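Long-range contacts in bifunctional protein FolD (PDB 6V6Y), which probably oxidises 5,10-methylenetetrahydrofolate to 5,10-methenyltetrahydrofolate with NADP+ and then hydrolyses that product to 10-formyltetrahydrofolate: residues A11-Y16 with P259-M264; R53-Y59 with M266-L270; L6-A11 with L145-Y149; V203-G207 with G237-P241. All blocks are in the same frame, centred on the assembly; numbering follows the deposited sequence.

Contacts 1, 2 and 3 join the start of the chain or helix 41-57 to helix 257-276 or helix 137-148, whereas contact 4 lies within the NADP-binding domain. Contacts 1 and 3 share helix 8-24 and meet at Ala11; contacts 1 and 2 share helix 257-276. Contact 1 is a buried pairing of two helices built from methyl groups, sulfur and a tyrosine ring. Contact 2, also buried, adds a tyrosine hydroxyl bound to a helix carbonyl, and contact 3 uses a similar bond in a partly buried place. Contact 4 is buried too, but a carboxylate grips backbone amides beside the cofactor. Contacts 1 and 4 both touch NADP, although their centres are about 20 Å apart.

Contact 1: A11-Y16 with P259-M264; sequences AAEAVY and PMTVAM. With NAP (NADP nicotinamide-adenine-dinucleotide phosphate), chain B.
The aromatic ring of Tyr16 meets helix 257-276 at a slant, its CE1 lying 3.6 Å from Ala263 CA and its CZ 3.8 Å from Ala263 CB. With CG anti to the carbonyl carbon (chi1 -71°), the end of the side chain comes closer to the partner helix than its base does. The hydroxyl reaches beyond the alanine, Tyr16 OH standing 3.5 Å from CG1 of Val262, while Arg53 and Leu57 of helix 41-57 also pack on this ring. With a serine in place of Tyr16, Ala263 and Val262 would probably lose their cover and a gap would open where the three helices meet. Toward the helix starts the backbones draw together, and Ala12 CB meets Ala263 CB at 3.9 Å. Met260, bent at both chi2 and chi3, curls its sulfur back against Ala11 and the backbone N of Ala12, SD coming 3.4 Å from Ala11 CB. Val15 packs on Ala263 as well, and its CG2 branch crosses the end of Met264 at about a right angle. The small alanines at the interface are consistent with segment axes 8.9 Å apart and only 10° from parallel. Elsewhere on helix 257-276, Thr261 OG1 donates to the nicotinamide amide oxygen O7N of NADP at 2.7 Å. The arrangement is a near-parallel, alanine-lined helix pair that joins helix 8-24 to helix 257-276 beside the cofactor site.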
# COMPACT_ATOMS: atom_id res chain seq x y z
N ALA A 11 -2.57 -13.22 -24.04
CA ALA A 11 -2.35 -13.47 -22.62
C ALA A 11 -3.66 -13.76 -21.90
O ALA A 11 -3.70 -14.62 -21.01
CB ALA A 11 -1.63 -12.29 -21.97
N ALA A 12 -4.74 -13.06 -22.27
CA ALA A 12 -6.02 -13.32 -21.62
C ALA A 12 -6.50 -14.74 -21.89
O ALA A 12 -7.10 -15.38 -21.02
CB ALA A 12 -7.07 -12.31 -22.10
N GLU A 13 -6.22 -15.25 -23.10
CA GLU A 13 -6.67 -16.60 -23.46
C GLU A 13 -6.02 -17.65 -22.57
O GLU A 13 -6.67 -18.61 -22.16
CB GLU A 13 -6.38 -16.90 -24.93
CG GLU A 13 -7.17 -18.05 -25.51
CD GLU A 13 -8.67 -17.85 -25.34
OE1 GLU A 13 -9.37 -18.82 -24.96
OE2 GLU A 13 -9.16 -16.72 -25.57
N ALA A 14 -4.74 -17.47 -22.23
CA ALA A 14 -4.13 -18.39 -21.28
C ALA A 14 -4.84 -18.37 -19.93
O ALA A 14 -4.99 -19.41 -19.28
CB ALA A 14 -2.64 -18.09 -21.13
N VAL A 15 -5.31 -17.19 -19.49
CA VAL A 15 -6.08 -17.15 -18.24
C VAL A 15 -7.41 -17.88 -18.40
O VAL A 15 -7.84 -18.62 -17.50
CB VAL A 15 -6.32 -15.70 -17.77
CG1 VAL A 15 -7.23 -15.69 -16.50
CG2 VAL A 15 -5.02 -14.96 -17.51
N TYR A 16 -8.09 -17.66 -19.53
CA TYR A 16 -9.40 -18.27 -19.75
C TYR A 16 -9.30 -19.78 -19.85
O TYR A 16 -10.18 -20.50 -19.36
CB TYR A 16 -10.04 -17.69 -21.01
CG TYR A 16 -10.49 -16.25 -20.86
CD1 TYR A 16 -11.04 -15.79 -19.66
CD2 TYR A 16 -10.36 -15.35 -21.91
CE1 TYR A 16 -11.44 -14.47 -19.53
CE2 TYR A 16 -10.76 -14.04 -21.78
CZ TYR A 16 -11.31 -13.60 -20.59
OH TYR A 16 -11.71 -12.30 -20.49
N PRO A 259 -8.04 -6.30 -22.36
CA PRO A 259 -8.42 -7.72 -22.26
C PRO A 259 -7.93 -8.37 -20.99
O PRO A 259 -8.62 -9.25 -20.44
CB PRO A 259 -7.76 -8.34 -23.51
CG PRO A 259 -7.68 -7.23 -24.47
CD PRO A 259 -7.47 -5.96 -23.68
N MET A 260 -6.76 -7.98 -20.48
CA MET A 260 -6.27 -8.60 -19.25
C MET A 260 -7.09 -8.17 -18.04
O MET A 260 -7.29 -8.96 -17.12
CB MET A 260 -4.79 -8.28 -19.04
CG MET A 260 -3.91 -8.91 -20.09
SD MET A 260 -4.06 -10.68 -20.15
CE MET A 260 -3.56 -11.12 -18.51
N THR A 261 -7.58 -6.93 -18.03
CA THR A 261 -8.45 -6.50 -16.94
C THR A 261 -9.70 -7.37 -16.85
O THR A 261 -10.14 -7.73 -15.76
CB THR A 261 -8.85 -5.03 -17.10
OG1 THR A 261 -7.68 -4.20 -17.14
CG2 THR A 261 -9.77 -4.60 -15.92
N VAL A 262 -10.30 -7.71 -18.00
CA VAL A 262 -11.50 -8.54 -17.97
C VAL A 262 -11.16 -9.94 -17.49
O VAL A 262 -11.85 -10.51 -16.63
CB VAL A 262 -12.17 -8.57 -19.36
CG1 VAL A 262 -13.43 -9.44 -19.32
CG2 VAL A 262 -12.52 -7.15 -19.83
N ALA A 263 -10.07 -10.51 -18.02
CA ALA A 263 -9.69 -11.88 -17.68
C ALA A 263 -9.46 -12.05 -16.18
O ALA A 263 -9.87 -13.06 -15.59
CB ALA A 263 -8.43 -12.28 -18.45
N MET A 264 -8.80 -11.08 -15.54
CA MET A 264 -8.50 -11.24 -14.13
C MET A 264 -9.72 -10.98 -13.26
O MET A 264 -9.77 -11.48 -12.13
CB MET A 264 -7.34 -10.33 -13.70
CG MET A 264 -6.12 -10.43 -14.60
SD MET A 264 -5.43 -12.09 -14.71
CE MET A 264 -5.07 -12.42 -13.02
PA NAP B . -6.96 8.63 -12.09
O1A NAP B . -8.17 9.10 -12.80
O2A NAP B . -7.19 8.56 -10.63
O5B NAP B . -5.71 9.57 -12.44
C5B NAP B . -4.54 9.00 -12.98
C4B NAP B . -3.29 9.58 -12.33
O4B NAP B . -2.39 10.02 -13.33
C3B NAP B . -3.58 10.76 -11.43
O3B NAP B . -3.56 10.33 -10.08
C2B NAP B . -2.49 11.78 -11.72
O2B NAP B . -1.61 11.97 -10.63
C1B NAP B . -1.72 11.19 -12.90
N9A NAP B . -1.63 12.17 -14.00
C8A NAP B . -2.67 12.70 -14.71
N7A NAP B . -2.18 13.57 -15.62
C5A NAP B . -0.83 13.60 -15.50
C6A NAP B . 0.15 14.31 -16.18
N6A NAP B . -0.18 15.15 -17.16
N1A NAP B . 1.48 14.15 -15.84
C2A NAP B . 1.81 13.28 -14.82
N3A NAP B . 0.83 12.57 -14.15
C4A NAP B . -0.47 12.74 -14.48
O3 NAP B . -6.51 7.20 -12.67
PN NAP B . -7.35 5.97 -13.29
O1N NAP B . -8.65 5.89 -12.60
O2N NAP B . -6.46 4.78 -13.35
O5D NAP B . -7.60 6.48 -14.80
C5D NAP B . -6.51 6.70 -15.66
C4D NAP B . -6.80 6.14 -17.05
O4D NAP B . -6.70 4.73 -17.05
C3D NAP B . -8.21 6.50 -17.49
O3D NAP B . -8.17 7.18 -18.72
C2D NAP B . -8.92 5.17 -17.66
O2D NAP B . -9.67 5.17 -18.85
C1D NAP B . -7.79 4.16 -17.75
N1N NAP B . -8.19 2.87 -17.16
C2N NAP B . -8.18 1.76 -17.94
C3N NAP B . -8.56 0.53 -17.42
C7N NAP B . -8.44 -0.71 -18.26
O7N NAP B . -8.93 -1.93 -17.76
N7N NAP B . -7.86 -0.62 -19.46
C4N NAP B . -8.95 0.44 -16.09
C5N NAP B . -8.95 1.58 -15.30
C6N NAP B . -8.57 2.80 -15.85
P2B NAP B . -2.05 12.81 -9.33
O1X NAP B . -2.90 11.94 -8.43
O2X NAP B . -0.81 13.22 -8.58
O3X NAP B . -2.84 14.03 -9.74

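Contact 2: R53-Y59 with M266-L270; sequences RARALGY and MGNTL
The carbonyl oxygen of Met266 is gripped twice, by the hydroxyl of Tyr59 and by the helical amide of Leu270, which reach it from opposite faces of its plane. The Tyr59 OH to Met266 O bond is 2.7 Å long, and the hydroxyl sits 48° out of the carbonyl plane. That oxygen lies at the edge of the tyrosine ring, near the ring plane. Over one face of the same ring stands Leu57 CD1, displaced toward the rim and also pressed tightly against Met266 CB at 3.5 Å. Met266 bends at chi2 (-53°), and its sulfur turns back beside Tyr59 in a Met-aromatic contact, SD lying 4.7 Å from the ring centroid at a slant. The sulfur touches helix 41-57 as well, SD being 3.7 Å from Ala54 CB, while the aliphatic part of Arg53 passes Met266 with CG to CG at 3.7 Å. Farther along, Thr269 CG2 rests 3.6 Å from Tyr59 CE2. What brings the tyrosine here is a Schellman motif: at Gly58, with its positive phi, helix 41-57 ends and the chain turns toward helix 257-276. The axes of 53-57 and 266-270 cross at -58°. Helix 8-24 lies against the same cluster, with Tyr16 touching Arg53 and Leu57, and Ile19 touching Tyr59 and Met266. Pro30, just ahead of strand 31-37, packs on Tyr59 and Thr269, and strand 60-66 leads straight on from the tyrosine.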
# COMPACT_ATOMS: atom_id res chain seq x y z
N ARG A 53 -18.49 -11.75 -21.11
CA ARG A 53 -17.40 -12.70 -20.95
C ARG A 53 -17.68 -13.68 -19.81
O ARG A 53 -17.36 -14.87 -19.91
CB ARG A 53 -16.10 -11.95 -20.70
CG ARG A 53 -15.04 -12.89 -20.19
CD ARG A 53 -14.65 -13.90 -21.30
NE ARG A 53 -14.05 -13.25 -22.46
CZ ARG A 53 -13.60 -13.89 -23.55
NH1 ARG A 53 -13.69 -15.22 -23.62
NH2 ARG A 53 -13.06 -13.20 -24.55
N ALA A 54 -18.26 -13.20 -18.71
CA ALA A 54 -18.64 -14.12 -17.65
C ALA A 54 -19.59 -15.19 -18.18
O ALA A 54 -19.44 -16.38 -17.89
CB ALA A 54 -19.26 -13.35 -16.49
N ARG A 55 -20.57 -14.78 -18.98
CA ARG A 55 -21.53 -15.75 -19.49
C ARG A 55 -20.86 -16.70 -20.47
O ARG A 55 -21.06 -17.92 -20.39
CB ARG A 55 -22.73 -15.03 -20.11
CG ARG A 55 -23.68 -14.49 -19.05
CD ARG A 55 -24.61 -13.41 -19.57
NE ARG A 55 -25.97 -13.81 -19.26
CZ ARG A 55 -26.94 -13.02 -18.83
NH1 ARG A 55 -26.74 -11.73 -18.62
NH2 ARG A 55 -28.13 -13.54 -18.60
N ALA A 56 -19.99 -16.17 -21.34
CA ALA A 56 -19.24 -17.03 -22.26
C ALA A 56 -18.43 -18.08 -21.51
O ALA A 56 -18.25 -19.19 -22.02
CB ALA A 56 -18.34 -16.18 -23.15
N LEU A 57 -17.94 -17.76 -20.32
CA LEU A 57 -17.20 -18.75 -19.56
C LEU A 57 -18.11 -19.80 -18.93
O LEU A 57 -17.61 -20.84 -18.49
CB LEU A 57 -16.38 -18.09 -18.44
CG LEU A 57 -15.11 -17.31 -18.78
CD1 LEU A 57 -14.51 -16.77 -17.49
CD2 LEU A 57 -14.11 -18.20 -19.51
N GLY A 58 -19.41 -19.53 -18.84
CA GLY A 58 -20.34 -20.38 -18.12
C GLY A 58 -20.71 -19.91 -16.73
O GLY A 58 -21.36 -20.66 -15.99
N TYR A 59 -20.31 -18.70 -16.34
CA TYR A 59 -20.70 -18.17 -15.04
C TYR A 59 -22.19 -17.85 -15.04
O TYR A 59 -22.79 -17.56 -16.08
CB TYR A 59 -19.92 -16.90 -14.71
CG TYR A 59 -18.45 -17.05 -14.37
CD1 TYR A 59 -17.80 -18.27 -14.49
CD2 TYR A 59 -17.71 -15.94 -13.95
CE1 TYR A 59 -16.45 -18.39 -14.19
CE2 TYR A 59 -16.37 -16.05 -13.64
CZ TYR A 59 -15.73 -17.27 -13.76
OH TYR A 59 -14.40 -17.37 -13.45
N MET A 266 -12.65 -12.22 -14.19
CA MET A 266 -13.21 -13.57 -14.21
C MET A 266 -12.43 -14.47 -13.26
O MET A 266 -13.02 -15.29 -12.54
CB MET A 266 -13.19 -14.15 -15.64
CG MET A 266 -13.99 -13.31 -16.62
SD MET A 266 -15.62 -13.10 -15.92
CE MET A 266 -16.01 -11.46 -16.47
N GLY A 267 -11.10 -14.30 -13.21
CA GLY A 267 -10.30 -15.09 -12.30
C GLY A 267 -10.55 -14.74 -10.84
O GLY A 267 -10.51 -15.60 -9.97
N ASN A 268 -10.82 -13.46 -10.56
CA ASN A 268 -11.14 -13.10 -9.18
C ASN A 268 -12.51 -13.63 -8.78
O ASN A 268 -12.77 -13.87 -7.59
CB ASN A 268 -11.11 -11.58 -9.00
CG ASN A 268 -9.77 -11.05 -8.52
OD1 ASN A 268 -8.81 -11.79 -8.32
ND2 ASN A 268 -9.70 -9.73 -8.33
N THR A 269 -13.41 -13.80 -9.76
CA THR A 269 -14.74 -14.31 -9.46
C THR A 269 -14.68 -15.78 -9.03
O THR A 269 -15.26 -16.17 -8.02
CB THR A 269 -15.67 -14.11 -10.66
OG1 THR A 269 -15.80 -12.72 -10.92
CG2 THR A 269 -17.06 -14.69 -10.39
N LEU A 270 -13.95 -16.60 -9.80
CA LEU A 270 -13.63 -17.95 -9.35
C LEU A 270 -13.02 -17.94 -7.96
O LEU A 270 -13.47 -18.67 -7.06
CB LEU A 270 -12.68 -18.60 -10.35
CG LEU A 270 -12.27 -20.06 -10.12
CD1 LEU A 270 -13.45 -20.91 -9.59
CD2 LEU A 270 -11.69 -20.67 -11.41

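Contact 3: L6-A11 with L145-Y149; sequences LSGHEA and LLKHY
A partly buried contact, mixing ring packing with one hydrogen bond, sets the start of helix 8-24 against the end of helix 137-148, where Tyr149 is the first residue to leave helical geometry. Its hydroxyl supplies the polar link: Tyr149 OH donates to Ser7 O over 2.8 Å, in the carbonyl plane and on a lone pair. The accepting oxygen in turn lies at the edge of the tyrosine ring. Leu6 and Tyr149 run past each other in opposite directions, Leu6 CD2 coming 3.5 Å from Tyr149 CD2 at a slant to the ring. Leu145 reaches Leu6 CB with its CD2 branch at 4.2 Å and the backbone of Gly8 with CD1. His148 meets the helix start with its ring. A chi1 of 174° carries that ring away from its own backbone N to lie flat against the first turn of helix 8-24, and Ala11 CA stands 3.8 Å from the ring centroid, only 3° off the normal: a CH-pi contact. The imidazole meanwhile directs CD2 over the centre of one Tyr149 face, so the tyrosine is held by the histidine on that face as well as through its hydroxyl. Ser7 also occupies the N-cap position, its OG accepting weakly from His9 N. Just before this cap, strand 4-5 forms an outer strand of the six-stranded parallel sheet, and Leu6 pairs by backbone with Leu250 next to it. Helix 257-276 lies alongside, its Met260 packing on Leu145.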
# COMPACT_ATOMS: atom_id res chain seq x y z
N LEU A 6 2.60 -6.34 -27.51
CA LEU A 6 2.18 -7.26 -26.45
C LEU A 6 0.66 -7.30 -26.46
O LEU A 6 -0.00 -6.47 -25.84
CB LEU A 6 2.69 -6.84 -25.09
CG LEU A 6 4.18 -6.59 -24.92
CD1 LEU A 6 4.39 -5.15 -24.49
CD2 LEU A 6 4.77 -7.54 -23.90
N SER A 7 0.12 -8.28 -27.17
CA SER A 7 -1.33 -8.41 -27.26
C SER A 7 -1.90 -8.92 -25.95
O SER A 7 -1.40 -9.91 -25.38
CB SER A 7 -1.71 -9.34 -28.40
OG SER A 7 -3.09 -9.65 -28.33
N GLY A 8 -2.95 -8.27 -25.46
CA GLY A 8 -3.63 -8.77 -24.27
C GLY A 8 -4.50 -9.98 -24.53
O GLY A 8 -4.67 -10.81 -23.63
N HIS A 9 -5.04 -10.12 -25.75
CA HIS A 9 -5.93 -11.24 -26.06
C HIS A 9 -5.20 -12.57 -25.93
O HIS A 9 -5.73 -13.52 -25.34
CB HIS A 9 -6.55 -11.06 -27.46
CG HIS A 9 -7.55 -9.94 -27.52
ND1 HIS A 9 -7.36 -8.79 -28.26
CD2 HIS A 9 -8.73 -9.77 -26.87
CE1 HIS A 9 -8.39 -7.98 -28.10
NE2 HIS A 9 -9.24 -8.55 -27.26
N GLU A 10 -3.96 -12.65 -26.43
CA GLU A 10 -3.21 -13.89 -26.30
C GLU A 10 -2.94 -14.22 -24.84
O GLU A 10 -3.05 -15.38 -24.44
CB GLU A 10 -1.90 -13.79 -27.10
CG GLU A 10 -2.09 -13.70 -28.62
CD GLU A 10 -3.22 -14.61 -29.11
OE1 GLU A 10 -3.02 -15.86 -29.08
OE2 GLU A 10 -4.29 -14.09 -29.52
N ALA A 11 -2.57 -13.22 -24.04
CA ALA A 11 -2.35 -13.47 -22.62
C ALA A 11 -3.66 -13.76 -21.90
O ALA A 11 -3.70 -14.62 -21.01
CB ALA A 11 -1.63 -12.29 -21.97
N LEU A 145 0.31 -10.11 -17.53
CA LEU A 145 0.72 -9.87 -18.91
C LEU A 145 2.24 -9.86 -19.04
O LEU A 145 2.80 -10.51 -19.94
CB LEU A 145 0.12 -8.57 -19.43
CG LEU A 145 0.43 -8.22 -20.89
CD1 LEU A 145 -0.76 -7.51 -21.50
CD2 LEU A 145 1.68 -7.33 -21.01
N LEU A 146 2.94 -9.14 -18.14
CA LEU A 146 4.40 -9.08 -18.23
C LEU A 146 5.02 -10.46 -18.03
O LEU A 146 5.96 -10.84 -18.74
CB LEU A 146 4.97 -8.10 -17.21
CG LEU A 146 4.62 -6.62 -17.43
CD1 LEU A 146 4.74 -5.80 -16.11
CD2 LEU A 146 5.49 -6.01 -18.51
N LYS A 147 4.52 -11.22 -17.05
CA LYS A 147 5.06 -12.55 -16.84
C LYS A 147 4.71 -13.48 -18.00
O LYS A 147 5.50 -14.37 -18.33
CB LYS A 147 4.55 -13.13 -15.52
CG LYS A 147 5.18 -12.48 -14.28
CD LYS A 147 4.48 -12.92 -13.01
CE LYS A 147 5.40 -13.72 -12.10
NZ LYS A 147 4.71 -13.97 -10.79
N HIS A 148 3.54 -13.29 -18.62
CA HIS A 148 3.20 -14.11 -19.77
C HIS A 148 4.24 -13.95 -20.86
O HIS A 148 4.71 -14.93 -21.44
CB HIS A 148 1.81 -13.76 -20.29
CG HIS A 148 1.44 -14.48 -21.56
ND1 HIS A 148 0.78 -15.69 -21.56
CD2 HIS A 148 1.66 -14.15 -22.86
CE1 HIS A 148 0.61 -16.08 -22.81
NE2 HIS A 148 1.13 -15.17 -23.62
N TYR A 149 4.66 -12.72 -21.13
CA TYR A 149 5.60 -12.46 -22.20
C TYR A 149 7.07 -12.59 -21.77
O TYR A 149 7.95 -12.08 -22.47
CB TYR A 149 5.34 -11.08 -22.80
CG TYR A 149 4.14 -11.11 -23.72
CD1 TYR A 149 4.20 -11.78 -24.95
CD2 TYR A 149 2.94 -10.51 -23.36
CE1 TYR A 149 3.09 -11.84 -25.81
CE2 TYR A 149 1.82 -10.55 -24.21
CZ TYR A 149 1.91 -11.22 -25.44
OH TYR A 149 0.82 -11.28 -26.29

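Contact 4: V203-G207 with G237-P241; sequences VVAVG and GDVHP. With NAP (NADP nicotinamide-adenine-dinucleotide phosphate), chain B.
A chi1 of -60° at Asp238 sets CG opposite the carbonyl carbon and brings its carboxylate up to the backbone amides that follow strand 201-204. Val206, for its part, has CG2 in the crowded position between backbone N and carbonyl carbon, so this methyl packs 3.6 Å from Asp238 CG while the other branch is turned to the cofactor. One carboxylate oxygen takes two amides. Val206 N donates to Asp238 OD2 at 2.9 Å with an N-H...O angle of 160°, and Gly207 N reaches the same OD2 at 3.1 Å and 167°, both from the same face of the carboxylate plane and well above it. Hydrophobic contacts flank this grip: Val204 CG1 lies 3.6 Å from Asp238 CB, and Val204 CG2 lies 3.9 Å from Val239 CG2. The turn so fixed forms part of the NADP pocket. Val206 CG1 approaches O4B of the adenine-side ribose of NADP at 3.3 Å, and Gly207 CA comes 3.2 Å from O3D of the nicotinamide-side ribose, where a side chain would collide. Asn229 ND2 holds the second carboxylate oxygen, and the backbone amides of Asp238 and Val239 are bound by Asp225. An alanine at Asp238 would remove the acceptor of both turn amides, which would probably be left without a mate and let the backbone beside the cofactor shift. In this buried place the carboxylate is likely to be stabilised in its charged form, by backbone N-H groups on one oxygen and the Asn229 amide on the other.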
# COMPACT_ATOMS: atom_id res chain seq x y z
N VAL A 203 5.00 1.60 -16.93
CA VAL A 203 3.55 1.41 -16.93
C VAL A 203 2.90 2.78 -16.79
O VAL A 203 3.19 3.50 -15.83
CB VAL A 203 3.10 0.48 -15.80
CG1 VAL A 203 1.61 0.11 -15.97
CG2 VAL A 203 3.99 -0.76 -15.73
N VAL A 204 2.01 3.12 -17.71
CA VAL A 204 1.41 4.46 -17.74
C VAL A 204 -0.10 4.33 -17.57
O VAL A 204 -0.77 3.71 -18.39
CB VAL A 204 1.76 5.20 -19.04
CG1 VAL A 204 1.22 6.62 -19.01
CG2 VAL A 204 3.29 5.19 -19.29
N ALA A 205 -0.63 4.96 -16.50
CA ALA A 205 -2.08 5.00 -16.23
C ALA A 205 -2.47 6.42 -15.79
O ALA A 205 -2.75 6.68 -14.61
CB ALA A 205 -2.49 3.96 -15.19
N VAL A 206 -2.53 7.35 -16.74
CA VAL A 206 -2.83 8.74 -16.41
C VAL A 206 -4.07 9.27 -17.12
O VAL A 206 -4.66 10.25 -16.64
CB VAL A 206 -1.62 9.65 -16.73
CG1 VAL A 206 -0.41 9.23 -15.91
CG2 VAL A 206 -1.29 9.59 -18.20
N GLY A 207 -4.50 8.69 -18.23
CA GLY A 207 -5.66 9.21 -18.93
C GLY A 207 -5.43 10.49 -19.70
O GLY A 207 -6.30 11.36 -19.72
N GLY A 237 -4.32 5.29 -26.32
CA GLY A 237 -3.58 5.07 -25.09
C GLY A 237 -2.99 6.37 -24.55
O GLY A 237 -3.12 7.45 -25.13
N ASP A 238 -2.35 6.25 -23.39
CA ASP A 238 -1.59 7.37 -22.85
C ASP A 238 -0.21 7.49 -23.47
O ASP A 238 0.48 8.48 -23.23
CB ASP A 238 -1.39 7.24 -21.34
CG ASP A 238 -2.68 7.22 -20.59
OD1 ASP A 238 -3.66 7.86 -21.05
OD2 ASP A 238 -2.72 6.56 -19.54
N VAL A 239 0.20 6.50 -24.24
CA VAL A 239 1.54 6.44 -24.81
C VAL A 239 1.45 6.71 -26.31
O VAL A 239 0.62 6.12 -27.00
CB VAL A 239 2.18 5.08 -24.51
CG1 VAL A 239 3.56 5.01 -25.12
CG2 VAL A 239 2.22 4.83 -22.98
N HIS A 240 2.28 7.62 -26.79
CA HIS A 240 2.30 7.94 -28.21
C HIS A 240 2.85 6.77 -29.02
O HIS A 240 3.87 6.19 -28.65
CB HIS A 240 3.16 9.18 -28.45
CG HIS A 240 2.93 9.81 -29.79
ND1 HIS A 240 3.55 9.36 -30.94
CD2 HIS A 240 2.13 10.84 -30.17
CE1 HIS A 240 3.14 10.09 -31.96
NE2 HIS A 240 2.28 10.99 -31.52
N PRO A 241 2.21 6.42 -30.15
CA PRO A 241 2.68 5.26 -30.94
C PRO A 241 4.12 5.38 -31.43
O PRO A 241 4.74 4.35 -31.70
CB PRO A 241 1.69 5.19 -32.12
CG PRO A 241 0.75 6.35 -31.97
CD PRO A 241 0.86 6.86 -30.56
PA NAP B . -6.96 8.63 -12.09
O1A NAP B . -8.17 9.10 -12.80
O2A NAP B . -7.19 8.56 -10.63
O5B NAP B . -5.71 9.57 -12.44
C5B NAP B . -4.54 9.00 -12.98
C4B NAP B . -3.29 9.58 -12.33
O4B NAP B . -2.39 10.02 -13.33
C3B NAP B . -3.58 10.76 -11.43
O3B NAP B . -3.56 10.33 -10.08
C2B NAP B . -2.49 11.78 -11.72
O2B NAP B . -1.61 11.97 -10.63
C1B NAP B . -1.72 11.19 -12.90
N9A NAP B . -1.63 12.17 -14.00
C8A NAP B . -2.67 12.70 -14.71
N7A NAP B . -2.18 13.57 -15.62
C5A NAP B . -0.83 13.60 -15.50
C6A NAP B . 0.15 14.31 -16.18
N6A NAP B . -0.18 15.15 -17.16
N1A NAP B . 1.48 14.15 -15.84
C2A NAP B . 1.81 13.28 -14.82
N3A NAP B . 0.83 12.57 -14.15
C4A NAP B . -0.47 12.74 -14.48
O3 NAP B . -6.51 7.20 -12.67
PN NAP B . -7.35 5.97 -13.29
O1N NAP B . -8.65 5.89 -12.60
O2N NAP B . -6.46 4.78 -13.35
O5D NAP B . -7.60 6.48 -14.80
C5D NAP B . -6.51 6.70 -15.66
C4D NAP B . -6.80 6.14 -17.05
O4D NAP B . -6.70 4.73 -17.05
C3D NAP B . -8.21 6.50 -17.49
O3D NAP B . -8.17 7.18 -18.72
C2D NAP B . -8.92 5.17 -17.66
O2D NAP B . -9.67 5.17 -18.85
C1D NAP B . -7.79 4.16 -17.75
N1N NAP B . -8.19 2.87 -17.16
C2N NAP B . -8.18 1.76 -17.94
C3N NAP B . -8.56 0.53 -17.42
C7N NAP B . -8.44 -0.71 -18.26
O7N NAP B . -8.93 -1.93 -17.76
N7N NAP B . -7.86 -0.62 -19.46
C4N NAP B . -8.95 0.44 -16.09
C5N NAP B . -8.95 1.58 -15.30
C6N NAP B . -8.57 2.80 -15.85
P2B NAP B . -2.05 12.81 -9.33
O1X NAP B . -2.90 11.94 -8.43
O2X NAP B . -0.81 13.22 -8.58
O3X NAP B . -2.84 14.03 -9.74